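PDB 5CXX: ferulic acid esterase, AmCE1/Fae1A from Anaeromyces mucronatus, which probably hydrolyses feruloyl ester bonds to release ferulic acid, as expected of an alpha/beta-hydrolase esterase, and is seen here with ferulic acid bound. Local coordinates for residues K92-V97 with N264-T269; Y31-K34 with E39-M42; S162-Y167 with G198-D203; L215-T220 with I258-Y263. All blocks are in the same frame, centred on the assembly; numbering follows the deposited sequence. Where two conformers were deposited one is given.

Interaction 1 of 4, residues K92-V97 with N264-T269; sequences KEMIIV and NFIQTT
Thr269, which touches both Lys92 and Met94 across the contact, lays its methyl CG2 over one face of the Phe265 ring, 3.7 Å above the ring plane and offset toward the rim. Phe265 also packs on Ala151 and Cys153 of strand 150-155, so this ring seats helix 255-266 on the central sheet. The contact joins the chain around the C-terminal end of that helix to the residues leading into strand 95-99 of the alpha/beta-hydrolase sheet. The apolar core is carried by Met94. Its CG stands between the backbone N and the carbonyl carbon (chi1 59°), and a bend at chi3 (73°) turns the thioether end toward the other segment. There SD meets Ile266 CD1 at 3.9 Å, and CE rests against CG2 of the same isoleucine. Met94 CE also comes 3.9 Å from Thr269 OG1, the two side chains crossing at about a right angle. Lys92 adds the aliphatic CG beside the Thr269 carbonyl, while its NZ is hydrogen-bonded to Phe270 O. A single water supplies the polar bridge. It accepts from Lys92 N at 3.0 Å and from Thr269 OG1 at 2.9 Å, and donates to Ile266 O at 2.9 Å and Thr269 O at 2.8 Å. Nearby, Thr268 OG1 bonds to Phe265 O at 2.8 Å, on a lone pair in the carbonyl plane; that oxygen also accepts from Thr268 N. No direct hydrogen bond joins 92-97 to 264-269. The chemistry therefore divides in two: the thioether packs against isoleucine and threonine, and a water with two donors and two acceptors links Lys92 to the other segment.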
loop_
_atom_site.group_PDB
_atom_site.type_symbol
_atom_site.label_atom_id
_atom_site.label_comp_id
_atom_site.label_asym_id
_atom_site.label_seq_id
_atom_site.Cartn_x
_atom_site.Cartn_y
_atom_site.Cartn_z
ATOM N N LYS A 92 -5.115 12.407 9.798
ATOM C CA LYS A 92 -4.479 12.327 11.116
ATOM C C LYS A 92 -2.955 12.369 10.975
ATOM O O LYS A 92 -2.409 11.931 9.927
ATOM C CB LYS A 92 -4.878 11.029 11.804
ATOM C CG LYS A 92 -6.400 10.853 11.979
ATOM C CD LYS A 92 -6.910 11.937 12.914
ATOM C CE LYS A 92 -8.345 11.622 13.376
ATOM N NZ LYS A 92 -8.322 10.306 14.088
ATOM N N GLU A 93 -2.272 12.824 12.035
ATOM C CA GLU A 93 -0.808 12.622 12.100
ATOM C C GLU A 93 -0.461 11.150 12.064
ATOM O O GLU A 93 -1.136 10.342 12.684
ATOM C CB GLU A 93 -0.223 13.213 13.387
ATOM C CG GLU A 93 -0.339 14.687 13.488
ATOM C CD GLU A 93 0.509 15.220 14.629
ATOM O OE1 GLU A 93 0.413 14.671 15.740
ATOM O OE2 GLU A 93 1.273 16.170 14.407
ATOM N N MET A 94 0.562 10.783 11.310
ATOM C CA MET A 94 0.841 9.370 11.191
ATOM C C MET A 94 2.316 9.149 10.905
ATOM O O MET A 94 3.016 10.057 10.517
ATOM C CB MET A 94 0.002 8.721 10.025
ATOM C CG MET A 94 0.306 9.400 8.688
ATOM S SD MET A 94 -0.720 8.755 7.321
ATOM C CE MET A 94 -2.263 9.517 7.788
ATOM N N ILE A 95 2.744 7.893 11.089
ATOM C CA ILE A 95 4.073 7.413 10.658
ATOM C C ILE A 95 3.906 6.683 9.324
ATOM O O ILE A 95 2.956 5.888 9.192
ATOM C CB ILE A 95 4.629 6.444 11.709
ATOM C CG1 ILE A 95 4.953 7.221 13.040
ATOM C CG2 ILE A 95 5.878 5.748 11.174
ATOM C CD1 ILE A 95 5.254 6.249 14.180
ATOM N N ILE A 96 4.767 6.951 8.349
ATOM C CA ILE A 96 4.698 6.258 7.061
ATOM C C ILE A 96 5.947 5.379 6.938
ATOM O O ILE A 96 7.081 5.841 7.181
ATOM C CB ILE A 96 4.692 7.282 5.898
ATOM C CG1 ILE A 96 3.478 8.239 6.000
ATOM C CG2 ILE A 96 4.660 6.508 4.493
ATOM C CD1 ILE A 96 3.726 9.411 5.016
ATOM N N VAL A 97 5.739 4.104 6.614
ATOM C CA VAL A 97 6.854 3.157 6.415
ATOM C C VAL A 97 6.860 2.696 4.963
ATOM O O VAL A 97 5.833 2.257 4.448
ATOM C CB VAL A 97 6.714 1.953 7.382
ATOM C CG1 VAL A 97 7.849 0.880 7.130
ATOM C CG2 VAL A 97 6.740 2.438 8.875
ATOM N N ASN A 264 -7.190 9.999 -1.986
ATOM C CA ASN A 264 -8.459 9.546 -1.412
ATOM C C ASN A 264 -8.270 8.625 -0.208
ATOM O O ASN A 264 -9.019 8.721 0.788
ATOM C CB ASN A 264 -9.252 8.844 -2.525
ATOM C CG ASN A 264 -9.886 9.821 -3.482
ATOM O OD1 ASN A 264 -10.937 10.398 -3.166
ATOM N ND2 ASN A 264 -9.271 10.008 -4.647
ATOM N N PHE A 265 -7.271 7.750 -0.264
ATOM C CA PHE A 265 -7.073 6.826 0.827
ATOM C C PHE A 265 -6.767 7.509 2.157
ATOM O O PHE A 265 -7.312 7.168 3.206
ATOM C CB PHE A 265 -5.958 5.857 0.425
ATOM C CG PHE A 265 -5.680 4.737 1.430
ATOM C CD1 PHE A 265 -6.671 3.773 1.719
ATOM C CD2 PHE A 265 -4.442 4.661 2.041
ATOM C CE1 PHE A 265 -6.368 2.707 2.613
ATOM C CE2 PHE A 265 -4.151 3.645 2.961
ATOM C CZ PHE A 265 -5.098 2.668 3.230
ATOM N N ILE A 266 -5.847 8.482 2.122
ATOM C CA ILE A 266 -5.382 9.099 3.379
ATOM C C ILE A 266 -6.468 9.981 4.001
ATOM O O ILE A 266 -6.463 10.266 5.193
ATOM C CB ILE A 266 -4.065 9.884 3.103
ATOM C CG1 ILE A 266 -2.952 8.881 2.771
ATOM C CG2 ILE A 266 -3.653 10.767 4.334
ATOM C CD1 ILE A 266 -2.506 7.947 3.922
ATOM N N GLN A 267 -7.438 10.395 3.175
ATOM C CA GLN A 267 -8.593 11.072 3.736
ATOM C C GLN A 267 -9.475 10.152 4.583
ATOM O O GLN A 267 -10.329 10.648 5.340
ATOM C CB GLN A 267 -9.453 11.653 2.616
ATOM C CG GLN A 267 -8.870 12.920 2.042
ATOM C CD GLN A 267 -9.713 13.435 0.919
ATOM O OE1 GLN A 267 -10.799 14.006 1.140
ATOM N NE2 GLN A 267 -9.278 13.196 -0.304
ATOM N N THR A 268 -9.307 8.843 4.433
ATOM C CA THR A 268 -10.179 7.911 5.175
ATOM C C THR A 268 -9.488 7.252 6.368
ATOM O O THR A 268 -10.148 6.664 7.225
ATOM C CB THR A 268 -10.697 6.782 4.289
ATOM O OG1 THR A 268 -9.658 5.829 4.030
ATOM C CG2 THR A 268 -11.326 7.305 2.993
ATOM N N THR A 269 -8.167 7.293 6.400
ATOM C CA THR A 269 -7.486 6.445 7.379
ATOM C C THR A 269 -7.612 6.982 8.796
ATOM O O THR A 269 -7.634 8.210 9.039
ATOM C CB THR A 269 -5.986 6.270 7.022
ATOM O OG1 THR A 269 -5.419 7.528 6.643
ATOM C CG2 THR A 269 -5.830 5.321 5.820
HETATM O O HOH W 1 -5.767 10.027 8.042
#

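Interaction 2 of 4, residues Y31-K34 with E39-M42; sequences YYSK and ERKM. With SO4 (sulfate ion), chain E.
Tyr31 and Arg40 form the tight half of this contact. As an antiparallel hydrogen-bonded pair they exchange two backbone bonds, Arg40 N to Tyr31 O at 2.8 Å and nearly straight (176°), and Tyr31 N to Arg40 O at 3.0 Å. With Tyr31 CG between the backbone N and the carbonyl carbon (chi1 67°), the ring lies alongside Arg40, pointing the same way. Arg40 CB lies off-centre against it in a CH-pi contact, and NH1 donates to Tyr31 OH at 3.0 Å, with the hydroxyl in the guanidinium plane, which stands 74° from the ring. Tyr31 OH is held further by Glu128 and by a water that also donates to Lys41 O, while Arg40 NH2 reaches Asp100 O and Tyr102 O. Met42 crosses Tyr31 at about a right angle, SD oblique to the ring and 4.6 Å from its centroid, a Met-aromatic contact. Ser33 CB closes on Arg40 CD at 3.5 Å.

The opposite face, with Tyr32 and Glu39, is exposed. Glu39 OE2 sits at the edge of the Tyr32 ring, but two deposited conformers make this doubtful. A sulfate, probably from the crystallisation liquor, accepts from Tyr32 N through O2 at 2.7 Å.

Strands 26-33 and 38-45 make a beta hairpin at one end of the main sheet, the Tyr31 face turned to helix 125-140, as suits the antiparallel start of an alpha/beta-hydrolase fold.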
loop_
_atom_site.group_PDB
_atom_site.type_symbol
_atom_site.label_atom_id
_atom_site.label_comp_id
_atom_site.label_asym_id
_atom_site.label_seq_id
_atom_site.Cartn_x
_atom_site.Cartn_y
_atom_site.Cartn_z
ATOM N N TYR A 31 17.756 -3.375 9.206
ATOM C CA TYR A 31 17.263 -4.237 10.290
ATOM C C TYR A 31 17.374 -5.699 9.838
ATOM O O TYR A 31 17.390 -6.008 8.617
ATOM C CB TYR A 31 15.789 -3.918 10.691
ATOM C CG TYR A 31 14.820 -4.258 9.579
ATOM C CD1 TYR A 31 14.615 -3.357 8.517
ATOM C CD2 TYR A 31 14.177 -5.504 9.563
ATOM C CE1 TYR A 31 13.727 -3.694 7.410
ATOM C CE2 TYR A 31 13.279 -5.830 8.504
ATOM C CZ TYR A 31 13.116 -4.941 7.432
ATOM O OH TYR A 31 12.242 -5.345 6.429
ATOM N N TYR A 32 17.496 -6.619 10.784
ATOM C CA TYR A 32 17.677 -8.016 10.369
ATOM C C TYR A 32 16.327 -8.731 10.265
ATOM O O TYR A 32 15.552 -8.640 11.197
ATOM C CB TYR A 32 18.604 -8.784 11.366
ATOM C CG TYR A 32 18.920 -10.186 10.886
ATOM C CD1 TYR A 32 19.941 -10.425 9.960
ATOM C CD2 TYR A 32 18.131 -11.274 11.272
ATOM C CE1 TYR A 32 20.152 -11.689 9.453
ATOM C CE2 TYR A 32 18.319 -12.512 10.801
ATOM C CZ TYR A 32 19.374 -12.755 9.849
ATOM O OH TYR A 32 19.597 -14.021 9.377
ATOM N N SER A 33 16.143 -9.484 9.187
ATOM C CA SER A 33 14.889 -10.263 8.987
ATOM C C SER A 33 15.157 -11.766 9.105
ATOM O O SER A 33 15.887 -12.354 8.305
ATOM C CB SER A 33 14.340 -9.979 7.585
ATOM O OG SER A 33 13.326 -10.983 7.301
ATOM N N LYS A 34 14.505 -12.381 10.100
ATOM C CA LYS A 34 14.518 -13.837 10.163
ATOM C C LYS A 34 13.747 -14.512 8.997
ATOM O O LYS A 34 13.874 -15.730 8.839
ATOM C CB LYS A 34 13.962 -14.347 11.504
ATOM C CG LYS A 34 12.519 -13.958 11.714
ATOM C CD LYS A 34 12.083 -14.369 13.162
ATOM C CE LYS A 34 10.618 -13.951 13.373
ATOM N NZ LYS A 34 10.284 -14.146 14.832
ATOM N N GLU A 39 19.986 -8.962 6.322
ATOM C CA GLU A 39 19.743 -7.541 6.629
ATOM C C GLU A 39 18.980 -6.864 5.505
ATOM O O GLU A 39 19.298 -7.055 4.321
ATOM C CB GLU A 39 21.069 -6.797 6.862
ATOM C CG GLU A 39 21.905 -7.319 8.016
ATOM C CD GLU A 39 21.454 -6.833 9.398
ATOM O OE1 GLU A 39 20.623 -5.913 9.484
ATOM O OE2 GLU A 39 21.958 -7.366 10.418
ATOM N N ARG A 40 17.911 -6.162 5.866
ATOM C CA ARG A 40 17.062 -5.489 4.890
ATOM C C ARG A 40 16.958 -3.999 5.206
ATOM O O ARG A 40 17.425 -3.546 6.250
ATOM C CB ARG A 40 15.670 -6.121 4.864
ATOM C CG ARG A 40 15.671 -7.641 4.893
ATOM C CD ARG A 40 14.288 -8.197 4.598
ATOM N NE ARG A 40 13.922 -8.036 3.193
ATOM C CZ ARG A 40 12.984 -7.202 2.756
ATOM N NH1 ARG A 40 12.310 -6.449 3.615
ATOM N NH2 ARG A 40 12.717 -7.121 1.460
ATOM N N LYS A 41 16.344 -3.242 4.302
ATOM C CA LYS A 41 16.170 -1.795 4.507
ATOM C C LYS A 41 14.713 -1.398 4.371
ATOM O O LYS A 41 13.961 -2.018 3.605
ATOM C CB LYS A 41 16.971 -1.009 3.477
ATOM C CG LYS A 41 18.581 -1.184 3.731
ATOM C CD LYS A 41 19.437 -0.348 2.796
ATOM C CE LYS A 41 20.902 -0.297 3.259
ATOM N NZ LYS A 41 21.288 -1.574 3.888
ATOM N N MET A 42 14.333 -0.358 5.123
ATOM C CA MET A 42 13.006 0.268 4.927
ATOM C C MET A 42 13.187 1.763 5.237
ATOM O O MET A 42 14.070 2.130 6.018
ATOM C CB MET A 42 11.889 -0.308 5.854
ATOM C CG MET A 42 12.263 -0.228 7.345
ATOM S SD MET A 42 10.944 -1.183 8.168
ATOM C CE MET A 42 11.541 -1.159 9.890
HETATM S S SO4 E . 17.783 -5.404 14.568
HETATM O O1 SO4 E . 16.364 -5.799 14.820
HETATM O O2 SO4 E . 18.193 -5.785 13.247
HETATM O O3 SO4 E . 18.576 -6.142 15.545
HETATM O O4 SO4 E . 18.063 -3.954 14.721
HETATM O O HOH W 2 11.697 -3.477 4.339
#

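Interaction 3 of 4, residues S162-Y167 with G198-D203; sequences SLYIGY and GLISED
Leu199 and Tyr164 make the main contact, a CH-pi interaction. The methyl CD1 of Leu199 lies over one face of the Tyr164 ring, 3.8 Å from its centroid and only 14° off the normal, while the two side chains cross at about a right angle. CB of the same leucine follows at 3.9 Å from Tyr164 CE1. With CG anti to the backbone N (chi1 173°), the tyrosine ring is carried toward the loop.

A looser apolar contact comes at the ring edge, where Ile200 CG2 stands 4.4 Å from Tyr164 CE1, near the ring plane.

The polar link runs through water. One molecule lies 3.1 Å from Tyr164 OH and donates to Leu199 O at 3.1 Å; no direct hydrogen bond joins the segments. Replacing Tyr164 with an alanine would probably leave Leu199 CD1 without the ring face it rests on and the bridging water without its hydroxyl partner.

Helix 157-168, which follows the probable nucleophile elbow, thus meets the loop after strand 194-196. The loop is also fastened by backbone bonds of Leu199 and Ile200 to Gly184 and Ile185, and Tyr164 in turn touches Ile126 of helix 125-140.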
loop_
_atom_site.group_PDB
_atom_site.type_symbol
_atom_site.label_atom_id
_atom_site.label_comp_id
_atom_site.label_asym_id
_atom_site.label_seq_id
_atom_site.Cartn_x
_atom_site.Cartn_y
_atom_site.Cartn_z
ATOM N N SER A 162 -0.853 -5.628 -1.013
ATOM C CA SER A 162 -1.682 -4.980 0.028
ATOM C C SER A 162 -3.070 -5.603 0.118
ATOM O O SER A 162 -3.599 -5.817 1.219
ATOM C CB SER A 162 -1.834 -3.475 -0.250
ATOM O OG SER A 162 -0.604 -2.815 -0.097
ATOM N N LEU A 163 -3.680 -5.903 -1.039
ATOM C CA LEU A 163 -5.017 -6.500 -0.999
ATOM C C LEU A 163 -4.968 -7.925 -0.430
ATOM O O LEU A 163 -5.838 -8.321 0.354
ATOM C CB LEU A 163 -5.619 -6.589 -2.418
ATOM C CG LEU A 163 -6.165 -5.250 -2.896
ATOM C CD1 LEU A 163 -6.443 -5.289 -4.445
ATOM C CD2 LEU A 163 -7.493 -4.894 -2.153
ATOM N N TYR A 164 -3.933 -8.679 -0.828
ATOM C CA TYR A 164 -3.805 -10.052 -0.339
ATOM C C TYR A 164 -3.678 -10.047 1.191
ATOM O O TYR A 164 -4.360 -10.801 1.905
ATOM C CB TYR A 164 -2.578 -10.693 -1.017
ATOM C CG TYR A 164 -2.209 -12.055 -0.489
ATOM C CD1 TYR A 164 -3.093 -13.127 -0.597
ATOM C CD2 TYR A 164 -0.933 -12.258 0.006
ATOM C CE1 TYR A 164 -2.717 -14.386 -0.139
ATOM C CE2 TYR A 164 -0.542 -13.547 0.473
ATOM C CZ TYR A 164 -1.468 -14.565 0.416
ATOM O OH TYR A 164 -1.084 -15.829 0.846
ATOM N N ILE A 165 -2.740 -9.233 1.687
ATOM C CA ILE A 165 -2.507 -9.235 3.121
ATOM C C ILE A 165 -3.709 -8.651 3.846
ATOM O O ILE A 165 -4.150 -9.141 4.918
ATOM C CB ILE A 165 -1.208 -8.462 3.454
ATOM C CG1 ILE A 165 0.024 -9.180 2.876
ATOM C CG2 ILE A 165 -1.105 -8.326 5.001
ATOM C CD1 ILE A 165 1.287 -8.250 2.919
ATOM N N GLY A 166 -4.264 -7.551 3.317
ATOM C CA GLY A 166 -5.381 -6.851 3.978
ATOM C C GLY A 166 -6.630 -7.721 4.070
ATOM O O GLY A 166 -7.418 -7.525 5.022
ATOM N N TYR A 167 -6.832 -8.645 3.118
ATOM C CA TYR A 167 -8.004 -9.504 3.229
ATOM C C TYR A 167 -7.654 -10.794 3.975
ATOM O O TYR A 167 -8.508 -11.248 4.809
ATOM C CB TYR A 167 -8.633 -9.811 1.842
ATOM C CG TYR A 167 -9.547 -8.665 1.466
ATOM C CD1 TYR A 167 -9.024 -7.539 0.818
ATOM C CD2 TYR A 167 -10.914 -8.715 1.763
ATOM C CE1 TYR A 167 -9.849 -6.452 0.496
ATOM C CE2 TYR A 167 -11.767 -7.624 1.478
ATOM C CZ TYR A 167 -11.208 -6.502 0.824
ATOM O OH TYR A 167 -12.070 -5.442 0.576
ATOM N N GLY A 198 -3.110 -17.876 -9.278
ATOM C CA GLY A 198 -3.885 -17.209 -8.245
ATOM C C GLY A 198 -3.349 -17.594 -6.857
ATOM O O GLY A 198 -3.105 -18.787 -6.579
ATOM N N LEU A 199 -3.193 -16.601 -5.983
ATOM C CA LEU A 199 -2.904 -16.926 -4.611
ATOM C C LEU A 199 -4.055 -17.613 -3.905
ATOM O O LEU A 199 -3.851 -18.451 -3.022
ATOM C CB LEU A 199 -2.555 -15.639 -3.878
ATOM C CG LEU A 199 -1.288 -14.911 -4.399
ATOM C CD1 LEU A 199 -1.087 -13.513 -3.765
ATOM C CD2 LEU A 199 -0.030 -15.739 -4.190
ATOM N N ILE A 200 -5.268 -17.226 -4.301
ATOM C CA ILE A 200 -6.493 -17.734 -3.709
ATOM C C ILE A 200 -7.508 -17.876 -4.842
ATOM O O ILE A 200 -7.318 -17.276 -5.905
ATOM C CB ILE A 200 -7.055 -16.801 -2.611
ATOM C CG1 ILE A 200 -7.192 -15.381 -3.136
ATOM C CG2 ILE A 200 -6.072 -16.881 -1.385
ATOM C CD1 ILE A 200 -7.797 -14.361 -2.123
ATOM N N SER A 201 -8.607 -18.586 -4.603
ATOM C CA SER A 201 -9.689 -18.560 -5.567
ATOM C C SER A 201 -10.490 -17.239 -5.459
ATOM O O SER A 201 -10.423 -16.526 -4.462
ATOM C CB SER A 201 -10.630 -19.730 -5.334
ATOM O OG SER A 201 -11.328 -19.536 -4.091
ATOM N N GLU A 202 -11.314 -16.950 -6.457
ATOM C CA GLU A 202 -12.169 -15.781 -6.363
ATOM C C GLU A 202 -13.103 -15.831 -5.131
ATOM O O GLU A 202 -13.239 -14.855 -4.431
ATOM C CB GLU A 202 -12.975 -15.673 -7.671
ATOM C CG GLU A 202 -12.037 -15.322 -8.851
ATOM C CD GLU A 202 -12.779 -15.086 -10.157
ATOM O OE1 GLU A 202 -13.987 -15.439 -10.233
ATOM O OE2 GLU A 202 -12.159 -14.591 -11.131
ATOM N N ASP A 203 -13.729 -16.987 -4.874
ATOM C CA ASP A 203 -14.646 -17.089 -3.714
ATOM C C ASP A 203 -13.932 -16.879 -2.399
ATOM O O ASP A 203 -14.573 -16.500 -1.402
ATOM C CB ASP A 203 -15.366 -18.451 -3.715
ATOM C CG ASP A 203 -16.521 -18.466 -4.655
ATOM O OD1 ASP A 203 -17.014 -17.389 -5.069
ATOM O OD2 ASP A 203 -16.961 -19.573 -5.001
HETATM O O HOH W 3 -2.762 -18.226 -0.158
#

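Interaction 4 of 4, residues L215-T220 with I258-Y263; sequences LIDCGT and ISAGFY
In the layered alpha/beta-hydrolase fold, helix 255-266 packs on strand 213-219, and here Gly261 sits over Asp217. The two segment axes run nearly antiparallel, at 161°, and approach to 8.1 Å. Alternation along the strand sends Leu215 and Asp217 toward the helix and Ile216 and Cys218 away from it.

Asp217 carries the contact. Its CG stands between the backbone N and the carbonyl carbon (chi1 85°), which sets the carboxylate against the helix backbone. OD2 comes to 3.3 Å from Gly261 N, but the angle is too poor for a hydrogen bond; CG is 3.8 Å from Gly261 CA. Ala260 CB flanks the same OD2 at 4.0 Å. Leu215 CD2 adds a looser touch, 4.2 Å from Gly261 O. A CB modelled on Gly261 would come to 2.9 Å from Asp217 OD1, a clash, so this close approach depends on glycine.

Shortening Asp217 to an alanine would probably open a gap beneath Gly261 and strip the helix of its principal neighbour on this strand. Phe179, Phe246 and Val248 also touch Asp217, so a buried carboxylate is held among largely apolar groups; it meets the helix by close packing, and such surroundings would probably make it easier to protonate.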
loop_
_atom_site.group_PDB
_atom_site.type_symbol
_atom_site.label_atom_id
_atom_site.label_comp_id
_atom_site.label_asym_id
_atom_site.label_seq_id
_atom_site.Cartn_x
_atom_site.Cartn_y
_atom_site.Cartn_z
ATOM N N LEU A 215 -9.914 0.314 -0.545
ATOM C CA LEU A 215 -10.040 1.243 -1.676
ATOM C C LEU A 215 -9.182 0.754 -2.787
ATOM O O LEU A 215 -8.012 0.426 -2.550
ATOM C CB LEU A 215 -9.606 2.650 -1.274
ATOM C CG LEU A 215 -9.608 3.766 -2.343
ATOM C CD1 LEU A 215 -9.878 5.155 -1.703
ATOM C CD2 LEU A 215 -8.290 3.808 -3.214
ATOM N N ILE A 216 -9.707 0.787 -4.009
ATOM C CA ILE A 216 -8.970 0.339 -5.181
ATOM C C ILE A 216 -9.151 1.396 -6.265
ATOM O O ILE A 216 -10.283 1.883 -6.483
ATOM C CB ILE A 216 -9.522 -0.987 -5.736
ATOM C CG1 ILE A 216 -9.470 -2.072 -4.698
ATOM C CG2 ILE A 216 -8.706 -1.399 -6.988
ATOM C CD1 ILE A 216 -10.143 -3.399 -5.220
ATOM N N ASP A 217 -8.038 1.781 -6.936
ATOM C CA ASP A 217 -8.186 2.612 -8.142
ATOM C C ASP A 217 -7.311 2.111 -9.255
ATOM O O ASP A 217 -6.515 1.150 -9.083
ATOM C CB ASP A 217 -7.955 4.154 -7.880
ATOM C CG ASP A 217 -6.457 4.602 -7.933
ATOM O OD1 ASP A 217 -5.586 3.808 -7.602
ATOM O OD2 ASP A 217 -6.201 5.774 -8.329
ATOM N N CYS A 218 -7.504 2.725 -10.410
ATOM C CA CYS A 218 -6.669 2.419 -11.578
ATOM C C CYS A 218 -6.912 3.461 -12.645
ATOM O O CYS A 218 -8.043 3.952 -12.768
ATOM C CB CYS A 218 -7.008 1.014 -12.156
ATOM S SG CYS A 218 -5.774 0.409 -13.373
ATOM N N GLY A 219 -5.885 3.811 -13.441
ATOM C CA GLY A 219 -6.108 4.571 -14.652
ATOM C C GLY A 219 -7.048 3.816 -15.609
ATOM O O GLY A 219 -7.102 2.581 -15.632
ATOM N N THR A 220 -7.728 4.547 -16.474
ATOM C CA THR A 220 -8.588 3.887 -17.491
ATOM C C THR A 220 -7.704 3.273 -18.605
ATOM O O THR A 220 -8.166 2.433 -19.362
ATOM C CB THR A 220 -9.558 4.852 -18.152
ATOM O OG1 THR A 220 -8.816 5.968 -18.627
ATOM C CG2 THR A 220 -10.613 5.342 -17.104
ATOM N N ILE A 258 -1.442 6.909 -9.062
ATOM C CA ILE A 258 -0.986 6.708 -7.700
ATOM C C ILE A 258 -1.440 7.835 -6.802
ATOM O O ILE A 258 -2.011 7.563 -5.742
ATOM C CB ILE A 258 0.554 6.618 -7.631
ATOM C CG1 ILE A 258 1.031 5.353 -8.393
ATOM C CG2 ILE A 258 1.020 6.588 -6.139
ATOM C CD1 ILE A 258 2.527 5.379 -8.672
ATOM N N SER A 259 -1.188 9.090 -7.227
ATOM C CA SER A 259 -1.518 10.219 -6.318
ATOM C C SER A 259 -3.030 10.291 -6.093
ATOM O O SER A 259 -3.466 10.578 -4.960
ATOM C CB SER A 259 -0.977 11.563 -6.817
ATOM O OG SER A 259 -1.543 11.877 -8.069
ATOM N N ALA A 260 -3.835 9.969 -7.127
ATOM C CA ALA A 260 -5.294 9.989 -6.886
ATOM C C ALA A 260 -5.677 8.952 -5.825
ATOM O O ALA A 260 -6.538 9.214 -4.940
ATOM C CB ALA A 260 -6.071 9.725 -8.192
ATOM N N GLY A 261 -5.048 7.773 -5.904
ATOM C CA GLY A 261 -5.368 6.727 -4.948
ATOM C C GLY A 261 -4.966 7.135 -3.522
ATOM O O GLY A 261 -5.735 7.031 -2.592
ATOM N N PHE A 262 -3.718 7.586 -3.374
ATOM C CA PHE A 262 -3.229 7.919 -2.032
ATOM C C PHE A 262 -3.973 9.093 -1.411
ATOM O O PHE A 262 -4.280 9.131 -0.197
ATOM C CB PHE A 262 -1.735 8.236 -2.131
ATOM C CG PHE A 262 -0.995 8.158 -0.815
ATOM C CD1 PHE A 262 -1.056 6.998 -0.012
ATOM C CD2 PHE A 262 -0.144 9.211 -0.440
ATOM C CE1 PHE A 262 -0.331 6.917 1.196
ATOM C CE2 PHE A 262 0.586 9.126 0.751
ATOM C CZ PHE A 262 0.504 7.990 1.551
ATOM N N TYR A 263 -4.289 10.095 -2.243
ATOM C CA TYR A 263 -5.077 11.251 -1.787
ATOM C C TYR A 263 -6.440 10.828 -1.236
ATOM O O TYR A 263 -6.836 11.265 -0.133
ATOM C CB TYR A 263 -5.259 12.206 -2.983
ATOM C CG TYR A 263 -6.206 13.374 -2.764
ATOM C CD1 TYR A 263 -5.888 14.409 -1.882
ATOM C CD2 TYR A 263 -7.423 13.451 -3.482
ATOM C CE1 TYR A 263 -6.713 15.504 -1.710
ATOM C CE2 TYR A 263 -8.267 14.569 -3.314
ATOM C CZ TYR A 263 -7.899 15.577 -2.423
ATOM O OH TYR A 263 -8.727 16.673 -2.280
#

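In the fold
Interactions 1 and 4 share helix 255-266, their centres 14 Å apart, and join where Asn264 CB meets Leu215 CD1 at 3.8 Å. Interaction 2 belongs to the hairpin end of the main sheet, where strand 38-45 borders strand 95-99; it lies 24 Å from interaction 1 between centres, yet Val97 CG1 touches Met42 SD at 3.9 Å. Interactions 3 and 4 connect through Leu163 CD1 and Ile216 CD1, 4.2 Å apart. Ferulic acid lies about 9 Å from the Leu199 side chain and about 13 Å from that of Asp217. The elements of interactions 3 and 4 adjoin a probable triad: helix 157-168 follows Ser156, strand 213-219 precedes Asp222, and helix 255-266 follows His253.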